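Local coordinates for 2-Keto-3-deoxy-(6-phospho-)gluconate aldolase (Thermoproteus tenax, PDB 2R91), which is an aldolase of the dihydrodipicolinate synthetase family, built on a closed eight-stranded TIM barrel and assembled as a tetramer, at residues R209-A214 with E218-L223; E203-I208 with F225-I230; E78-A83 with C118-I123. All blocks are in the same frame, centred on the assembly; numbering follows the deposited sequence.

Contact 1 (R209-A214 with E218-L223)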
loop_
_atom_site.group_PDB
_atom_site.type_symbol
_atom_site.label_atom_id
_atom_site.label_comp_id
_atom_site.label_asym_id
_atom_site.label_seq_id
_atom_site.Cartn_x
_atom_site.Cartn_y
_atom_site.Cartn_z
ATOM N N ARG A 209 8.043 1.103 32.016
ATOM C CA ARG A 209 7.288 2.229 32.583
ATOM C C ARG A 209 8.044 2.881 33.766
ATOM O O ARG A 209 8.120 4.117 33.869
ATOM C CB ARG A 209 5.899 1.746 33.082
ATOM C CG ARG A 209 4.988 2.906 33.483
ATOM C CD ARG A 209 3.564 2.434 33.901
ATOM N NE ARG A 209 3.646 1.489 35.016
ATOM C CZ ARG A 209 2.624 0.764 35.473
ATOM N NH1 ARG A 209 1.430 0.857 34.891
ATOM N NH2 ARG A 209 2.824 -0.092 36.470
ATOM N N ASP A 210 8.552 2.039 34.667
ATOM C CA ASP A 210 9.363 2.491 35.816
ATOM C C ASP A 210 10.580 3.287 35.360
ATOM O O ASP A 210 10.911 4.344 35.912
ATOM C CB ASP A 210 9.864 1.278 36.598
ATOM C CG ASP A 210 8.779 0.641 37.463
ATOM O OD1 ASP A 210 7.691 1.241 37.600
ATOM O OD2 ASP A 210 9.016 -0.470 37.988
ATOM N N ALA A 211 11.243 2.769 34.338
ATOM C CA ALA A 211 12.457 3.386 33.852
ATOM C C ALA A 211 12.146 4.741 33.260
ATOM O O ALA A 211 12.830 5.710 33.543
ATOM C CB ALA A 211 13.177 2.476 32.836
ATOM N N VAL A 212 11.127 4.824 32.421
ATOM C CA VAL A 212 10.751 6.107 31.852
ATOM C C VAL A 212 10.395 7.122 32.956
ATOM O O VAL A 212 10.809 8.279 32.898
ATOM C CB VAL A 212 9.593 5.977 30.804
ATOM C CG1 VAL A 212 9.091 7.347 30.396
ATOM C CG2 VAL A 212 10.051 5.187 29.568
ATOM N N ALA A 213 9.634 6.694 33.957
ATOM C CA ALA A 213 9.233 7.591 35.062
ATOM C C ALA A 213 10.419 8.081 35.913
ATOM O O ALA A 213 10.386 9.193 36.426
ATOM C CB ALA A 213 8.210 6.918 35.960
ATOM N N ALA A 214 11.437 7.236 36.082
ATOM C CA ALA A 214 12.695 7.626 36.753
ATOM C C ALA A 214 13.615 8.525 35.909
ATOM O O ALA A 214 14.635 9.009 36.402
ATOM C CB ALA A 214 13.450 6.388 37.210
ATOM N N GLU A 218 17.685 5.351 28.823
ATOM C CA GLU A 218 18.568 4.310 28.307
ATOM C C GLU A 218 18.133 2.892 28.736
ATOM O O GLU A 218 18.141 1.979 27.916
ATOM C CB GLU A 218 20.042 4.575 28.671
ATOM C CG GLU A 218 20.632 5.879 28.063
ATOM C CD GLU A 218 20.061 7.150 28.708
ATOM O OE1 GLU A 218 19.552 7.096 29.864
ATOM O OE2 GLU A 218 20.100 8.217 28.050
ATOM N N ARG A 219 17.794 2.705 30.010
ATOM C CA ARG A 219 17.286 1.401 30.466
ATOM C C ARG A 219 15.950 1.031 29.752
ATOM O O ARG A 219 15.744 -0.116 29.324
ATOM C CB ARG A 219 17.084 1.384 31.996
ATOM C CG ARG A 219 16.319 0.149 32.482
ATOM C CD ARG A 219 16.375 -0.029 34.007
ATOM N NE ARG A 219 15.672 -1.239 34.446
ATOM C CZ ARG A 219 16.210 -2.457 34.499
ATOM N NH1 ARG A 219 17.474 -2.665 34.141
ATOM N NH2 ARG A 219 15.473 -3.485 34.901
ATOM N N ALA A 220 15.045 1.992 29.679
ATOM C CA ALA A 220 13.739 1.799 28.999
ATOM C C ALA A 220 13.949 1.359 27.557
ATOM O O ALA A 220 13.324 0.402 27.078
ATOM C CB ALA A 220 12.934 3.092 29.005
ATOM N N ARG A 221 14.828 2.084 26.849
ATOM C CA ARG A 221 15.129 1.746 25.474
ATOM C C ARG A 221 15.781 0.372 25.341
ATOM O O ARG A 221 15.474 -0.391 24.434
ATOM C CB ARG A 221 16.040 2.813 24.849
ATOM C CG ARG A 221 16.234 2.634 23.351
ATOM C CD ARG A 221 16.803 3.930 22.758
ATOM N NE ARG A 221 18.148 4.185 23.263
ATOM C CZ ARG A 221 18.675 5.403 23.410
ATOM N NH1 ARG A 221 17.982 6.494 23.097
ATOM N NH2 ARG A 221 19.913 5.528 23.848
ATOM N N SER A 222 16.698 0.051 26.241
ATOM C CA SER A 222 17.320 -1.255 26.229
ATOM C C SER A 222 16.320 -2.408 26.452
ATOM O O SER A 222 16.389 -3.435 25.773
ATOM C CB SER A 222 18.402 -1.331 27.299
ATOM O OG SER A 222 18.927 -2.652 27.313
ATOM N N LEU A 223 15.429 -2.245 27.428
ATOM C CA LEU A 223 14.353 -3.219 27.664
ATOM C C LEU A 223 13.469 -3.349 26.415
ATOM O O LEU A 223 13.141 -4.448 26.009
ATOM C CB LEU A 223 13.498 -2.790 28.871
ATOM C CG LEU A 223 14.219 -2.865 30.228
ATOM C CD1 LEU A 223 13.324 -2.345 31.319
ATOM C CD2 LEU A 223 14.665 -4.298 30.515
#

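Contact 2 (E203-I208 with F225-I230)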
loop_
_atom_site.group_PDB
_atom_site.type_symbol
_atom_site.label_atom_id
_atom_site.label_comp_id
_atom_site.label_asym_id
_atom_site.label_seq_id
_atom_site.Cartn_x
_atom_site.Cartn_y
_atom_site.Cartn_z
ATOM N N GLU A 203 6.137 -7.995 33.495
ATOM C CA GLU A 203 7.166 -7.407 34.361
ATOM C C GLU A 203 8.168 -6.590 33.546
ATOM O O GLU A 203 8.737 -5.652 34.050
ATOM C CB GLU A 203 7.878 -8.461 35.213
ATOM C CG GLU A 203 8.601 -9.597 34.458
ATOM C CD GLU A 203 7.686 -10.802 34.113
ATOM O OE1 GLU A 203 6.696 -10.631 33.418
ATOM O OE2 GLU A 203 7.963 -11.935 34.551
ATOM N N LEU A 204 8.372 -6.959 32.282
ATOM C CA LEU A 204 9.203 -6.149 31.372
ATOM C C LEU A 204 8.539 -4.817 31.040
ATOM O O LEU A 204 9.191 -3.756 31.028
ATOM C CB LEU A 204 9.549 -6.939 30.098
ATOM C CG LEU A 204 10.618 -6.381 29.112
ATOM C CD1 LEU A 204 11.050 -7.419 28.101
ATOM C CD2 LEU A 204 10.090 -5.209 28.336
ATOM N N LEU A 205 7.230 -4.835 30.768
ATOM C CA LEU A 205 6.527 -3.597 30.445
ATOM C C LEU A 205 6.541 -2.668 31.654
ATOM O O LEU A 205 6.670 -1.464 31.514
ATOM C CB LEU A 205 5.066 -3.873 30.010
ATOM C CG LEU A 205 4.840 -4.813 28.815
ATOM C CD1 LEU A 205 3.377 -4.649 28.327
ATOM C CD2 LEU A 205 5.827 -4.527 27.665
ATOM N N ALA A 206 6.356 -3.242 32.841
ATOM C CA ALA A 206 6.386 -2.459 34.090
ATOM C C ALA A 206 7.793 -1.893 34.290
ATOM O O ALA A 206 7.942 -0.760 34.711
ATOM C CB ALA A 206 5.970 -3.340 35.293
ATOM N N GLY A 207 8.809 -2.688 33.982
ATOM C CA GLY A 207 10.203 -2.199 34.021
ATOM C C GLY A 207 10.417 -1.018 33.083
ATOM O O GLY A 207 11.045 -0.022 33.457
ATOM N N ILE A 208 9.868 -1.098 31.873
ATOM C CA ILE A 208 9.960 0.050 30.954
ATOM C C ILE A 208 9.271 1.276 31.522
ATOM O O ILE A 208 9.819 2.381 31.492
ATOM C CB ILE A 208 9.370 -0.286 29.563
ATOM C CG1 ILE A 208 10.198 -1.398 28.906
ATOM C CG2 ILE A 208 9.294 0.990 28.689
ATOM C CD1 ILE A 208 9.675 -1.834 27.511
ATOM N N PHE A 225 14.323 -2.892 23.298
ATOM C CA PHE A 225 15.011 -3.594 22.228
ATOM C C PHE A 225 15.034 -5.100 22.504
ATOM O O PHE A 225 14.909 -5.913 21.589
ATOM C CB PHE A 225 16.448 -3.059 22.062
ATOM C CG PHE A 225 16.526 -1.682 21.439
ATOM C CD1 PHE A 225 15.481 -1.185 20.650
ATOM C CD2 PHE A 225 17.679 -0.890 21.615
ATOM C CE1 PHE A 225 15.564 0.113 20.063
ATOM C CE2 PHE A 225 17.773 0.383 21.039
ATOM C CZ PHE A 225 16.721 0.881 20.255
ATOM N N LEU A 226 15.190 -5.466 23.768
ATOM C CA LEU A 226 15.105 -6.874 24.154
ATOM C C LEU A 226 13.733 -7.470 23.806
ATOM O O LEU A 226 13.632 -8.576 23.282
ATOM C CB LEU A 226 15.346 -7.004 25.652
ATOM C CG LEU A 226 15.801 -8.374 26.101
ATOM C CD1 LEU A 226 17.266 -8.673 25.521
ATOM C CD2 LEU A 226 15.772 -8.444 27.611
ATOM N N LEU A 227 12.680 -6.730 24.121
ATOM C CA LEU A 227 11.311 -7.121 23.733
ATOM C C LEU A 227 11.156 -7.270 22.216
ATOM O O LEU A 227 10.572 -8.259 21.735
ATOM C CB LEU A 227 10.304 -6.077 24.246
ATOM C CG LEU A 227 8.827 -6.307 23.812
ATOM C CD1 LEU A 227 8.340 -7.714 24.237
ATOM C CD2 LEU A 227 7.904 -5.208 24.354
ATOM N N ASP A 228 11.669 -6.293 21.456
ATOM C CA ASP A 228 11.632 -6.359 19.981
ATOM C C ASP A 228 12.242 -7.657 19.426
ATOM O O ASP A 228 11.702 -8.267 18.503
ATOM C CB ASP A 228 12.335 -5.130 19.369
ATOM C CG ASP A 228 11.627 -3.837 19.700
ATOM O OD1 ASP A 228 10.406 -3.890 20.008
ATOM O OD2 ASP A 228 12.272 -2.767 19.620
ATOM N N GLU A 229 13.360 -8.095 20.008
ATOM C CA GLU A 229 14.024 -9.319 19.554
ATOM C C GLU A 229 13.129 -10.521 19.780
ATOM O O GLU A 229 13.085 -11.437 18.973
ATOM C CB GLU A 229 15.297 -9.553 20.350
ATOM C CG GLU A 229 16.388 -8.516 20.101
ATOM C CD GLU A 229 17.643 -8.754 20.972
ATOM O OE1 GLU A 229 17.821 -9.894 21.529
ATOM O OE2 GLU A 229 18.441 -7.786 21.085
ATOM N N ILE A 230 12.426 -10.511 20.906
ATOM C CA ILE A 230 11.521 -11.625 21.250
ATOM C C ILE A 230 10.330 -11.629 20.302
ATOM O O ILE A 230 9.991 -12.654 19.726
ATOM C CB ILE A 230 11.079 -11.524 22.740
ATOM C CG1 ILE A 230 12.267 -11.853 23.669
ATOM C CG2 ILE A 230 9.887 -12.485 23.018
ATOM C CD1 ILE A 230 12.085 -11.368 25.137
#

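Contact 3 (E78-A83 with C118-I123)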
loop_
_atom_site.group_PDB
_atom_site.type_symbol
_atom_site.label_atom_id
_atom_site.label_comp_id
_atom_site.label_asym_id
_atom_site.label_seq_id
_atom_site.Cartn_x
_atom_site.Cartn_y
_atom_site.Cartn_z
ATOM N N GLU A 78 -25.293 -7.963 17.338
ATOM C CA GLU A 78 -24.506 -8.702 18.335
ATOM C C GLU A 78 -23.540 -7.832 19.141
ATOM O O GLU A 78 -23.248 -8.130 20.300
ATOM C CB GLU A 78 -23.743 -9.855 17.690
ATOM C CG GLU A 78 -24.678 -10.895 17.129
ATOM C CD GLU A 78 -23.961 -12.116 16.640
ATOM O OE1 GLU A 78 -22.751 -12.048 16.289
ATOM O OE2 GLU A 78 -24.633 -13.149 16.560
ATOM N N ALA A 79 -23.005 -6.803 18.503
ATOM C CA ALA A 79 -22.123 -5.846 19.163
ATOM C C ALA A 79 -22.916 -5.085 20.229
ATOM O O ALA A 79 -22.471 -4.920 21.356
ATOM C CB ALA A 79 -21.512 -4.869 18.095
ATOM N N ILE A 80 -24.109 -4.621 19.865
ATOM C CA ILE A 80 -25.006 -3.972 20.842
ATOM C C ILE A 80 -25.377 -4.891 22.005
ATOM O O ILE A 80 -25.303 -4.505 23.160
ATOM C CB ILE A 80 -26.283 -3.476 20.145
ATOM C CG1 ILE A 80 -25.959 -2.282 19.223
ATOM C CG2 ILE A 80 -27.347 -3.090 21.160
ATOM C CD1 ILE A 80 -26.991 -2.115 18.139
ATOM N N ALA A 81 -25.786 -6.109 21.705
ATOM C CA ALA A 81 -26.163 -7.049 22.754
ATOM C C ALA A 81 -24.992 -7.318 23.710
ATOM O O ALA A 81 -25.172 -7.375 24.931
ATOM C CB ALA A 81 -26.644 -8.357 22.143
ATOM N N LEU A 82 -23.790 -7.533 23.166
ATOM C CA LEU A 82 -22.666 -7.848 24.024
ATOM C C LEU A 82 -22.251 -6.613 24.817
ATOM O O LEU A 82 -21.840 -6.709 25.964
ATOM C CB LEU A 82 -21.469 -8.364 23.204
ATOM C CG LEU A 82 -20.206 -8.657 24.009
ATOM C CD1 LEU A 82 -20.469 -9.832 24.949
ATOM C CD2 LEU A 82 -18.956 -8.965 23.100
ATOM N N ALA A 83 -22.322 -5.452 24.205
ATOM C CA ALA A 83 -21.990 -4.228 24.966
ATOM C C ALA A 83 -22.872 -4.090 26.212
ATOM O O ALA A 83 -22.392 -3.759 27.306
ATOM C CB ALA A 83 -22.108 -2.980 24.081
ATOM N N CYS A 118 -22.712 3.582 21.082
ATOM C CA CYS A 118 -22.742 4.598 22.146
ATOM C C CYS A 118 -24.136 4.750 22.780
ATOM O O CYS A 118 -24.251 4.980 23.986
ATOM C CB CYS A 118 -22.260 5.957 21.623
ATOM S SG CYS A 118 -20.462 6.026 21.185
ATOM N N SER A 119 -25.187 4.618 21.973
ATOM C CA SER A 119 -26.566 4.759 22.471
ATOM C C SER A 119 -26.981 3.596 23.336
ATOM O O SER A 119 -27.902 3.727 24.146
ATOM C CB SER A 119 -27.553 4.835 21.316
ATOM O OG SER A 119 -27.355 6.011 20.576
ATOM N N ALA A 120 -26.326 2.452 23.130
ATOM C CA ALA A 120 -26.676 1.205 23.801
ATOM C C ALA A 120 -26.258 1.134 25.275
ATOM O O ALA A 120 -26.797 0.342 26.044
ATOM C CB ALA A 120 -26.082 0.007 23.023
ATOM N N VAL A 121 -25.258 1.907 25.665
ATOM C CA VAL A 121 -24.699 1.782 27.013
ATOM C C VAL A 121 -24.394 3.145 27.609
ATOM O O VAL A 121 -24.335 4.152 26.902
ATOM C CB VAL A 121 -23.360 0.940 27.020
ATOM C CG1 VAL A 121 -23.622 -0.520 26.555
ATOM C CG2 VAL A 121 -22.283 1.611 26.126
ATOM N N SER A 122 -24.154 3.152 28.916
ATOM C CA SER A 122 -23.774 4.352 29.650
ATOM C C SER A 122 -22.277 4.424 29.880
ATOM O O SER A 122 -21.724 5.521 29.983
ATOM C CB SER A 122 -24.487 4.377 31.012
ATOM O OG SER A 122 -25.883 4.342 30.784
ATOM N N ILE A 123 -21.626 3.267 30.002
ATOM C CA ILE A 123 -20.173 3.249 30.191
ATOM C C ILE A 123 -19.481 3.765 28.905
ATOM O O ILE A 123 -20.086 3.773 27.840
ATOM C CB ILE A 123 -19.663 1.845 30.604
ATOM C CG1 ILE A 123 -20.061 0.774 29.562
ATOM C CG2 ILE A 123 -20.178 1.472 31.999
ATOM C CD1 ILE A 123 -19.415 -0.588 29.840
#

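Contact 1 (R209-A214 with E218-L223)
Ala211 and Ala220 form the centre of a close apolar contact between two consecutive antiparallel helices. Helix 202-213 follows the last barrel strand, 192-193. A short turn then reverses the chain into helix 217-237, in the helical region that ends the polypeptide. The contact lies near the turn, where the segment axes come within 8.0 Å and their N-to-C directions differ by 156°.

Small side chains allow this spacing. The CA atoms of Ala211 and Ala220 are 5.3 Å apart, and both methyl groups point across the interface. Ala211 CB lies 3.7 Å from the backbone N of Ala220 and 3.9 Å from its CB, so it rests against the opposing main chain as well as the facing methyl. Val212 approaches from the flank. Its CG2 branch, beside Val212's own backbone N, comes within 3.6 Å of Ala220 CB. Arg219 flanks the pair with the aliphatic root of its chain. With CG anti to the backbone N (chi1 169°), that methylene lies 3.9 Å from Ala211 CB. The chain then runs extended to NE.

Phe183 of helix 182-187 packs on both Val212 and Ala220 and extends the apolar patch. Leu286, the C-terminal residue, touches Arg219 and Leu223. Arg221 packs on Leu163 of the second subunit, so this hairpin also borders the tetramer interface.

Across the two segments the bonding is dispersive: methyl and methylene groups meet, and the arginine contributes carbon rather than charge. Such a joint has little directional preference. Its spacing is probably limited by how closely the alanine methyls can approach the opposing helix.

Contact 2 (E203-I208 with F225-I230)
The one ring of the two segments, that of Phe225, takes no part where Leu204 and Leu205 meet Leu227. It belongs to another side of its helix. Asp228 OD2 sits at the edge of that ring, in its plane, 3.7 Å from Phe225 CD1. Arg167 of the second subunit packs on Phe225, Asp228 and Glu229.

The buried contact is made by aliphatic branches. Both methyls of Leu204 face Leu227 CB, CD1 at 4.1 Å and CD2 at 4.2 Å. Leu204 has CG anti to its backbone N (chi1 -169°), which carries the fork across to the other helix. The two segments belong to the helical hairpin 202-213/217-237. Their nearest CA atoms, those of Leu204 and Leu227, are 8.0 Å apart, more than the nearest pair close to the turn, and leucines span the gap.

Leu205 starts alongside the interface, but its end bends in. Its CD2 meets Leu227 CD2 at 4.0 Å, with the two side chains crossing at a slant. Leu205 also packs on Val182 of helix 182-187. On helix 217-237, Ile230 packs on Leu246 and Phe250 of helix 239-251.

Contact 3 (E78-A83 with C118-I123)
Ile80 and Val121 reach their partners through their first torsions. In Ile80, chi1 of -70° places CG1 beside the backbone N and leaves CG2 anti to that N. The CG2 methyl is the branch that meets Ala120, with CG2 to CB at 3.8 Å. In Val121, chi1 of -63° puts CG1 anti to its own carbonyl carbon. This branch lies against the backbone of Ala83.

Val121 CG1 is 3.5 Å from Ala83 O and 3.7 Å from Ala83 C. It also lies 3.8 Å from Ala83 CB, so one methyl covers the peptide carbonyl and the side chain of the same residue. This is van der Waals packing. Ala120 and Ala83 both direct their methyls across the interface, and their small size lets the chains come close. The CA atoms of Ile80 and Ala120 are 6.2 Å apart.

The contact joins two neighbouring helices on the outside of the TIM barrel. Helix 76-88 precedes strand 93-96. Helix 107-120 follows that strand and leads on to strand 125-129, forming the connection of a right-handed beta-alpha-beta crossover. Ala120 and Val121 lie where the chain leaves helix 107-120, and Val121 has an extended backbone.

Glu87, farther along helix 76-88, ties down the same exit, its OE2 accepting hydrogen bonds from the backbone N of both Ser122 and Ile123. One turn earlier in helix 107-120, Leu117 packs on Ala79 and Ile80. Cys118 forms a disulfide with Cys148, which links this region covalently to the residue just before strand 149-154, past strand 125-129.

In the fold
Contacts 1 and 2 are two levels of one helical hairpin, formed by helices 202-213 and 217-237. Contact 1 lies nearer the turn and contact 2 farther down, with centres 10 Å apart. Leu223 of contact 1 bridges them: its CB lies 3.6 Å from Ile208 CG1 of contact 2. Both levels also touch the second subunit. Contact 3 is separate and touches neither. It lies on the opposite side of the chain's centre and comes earlier in the chain, between helices around the barrel. Its centre is 38 Å from that of contact 1 and 35 Å from that of contact 2. The nearest atoms are about 21 Å and 23 Å away, respectively.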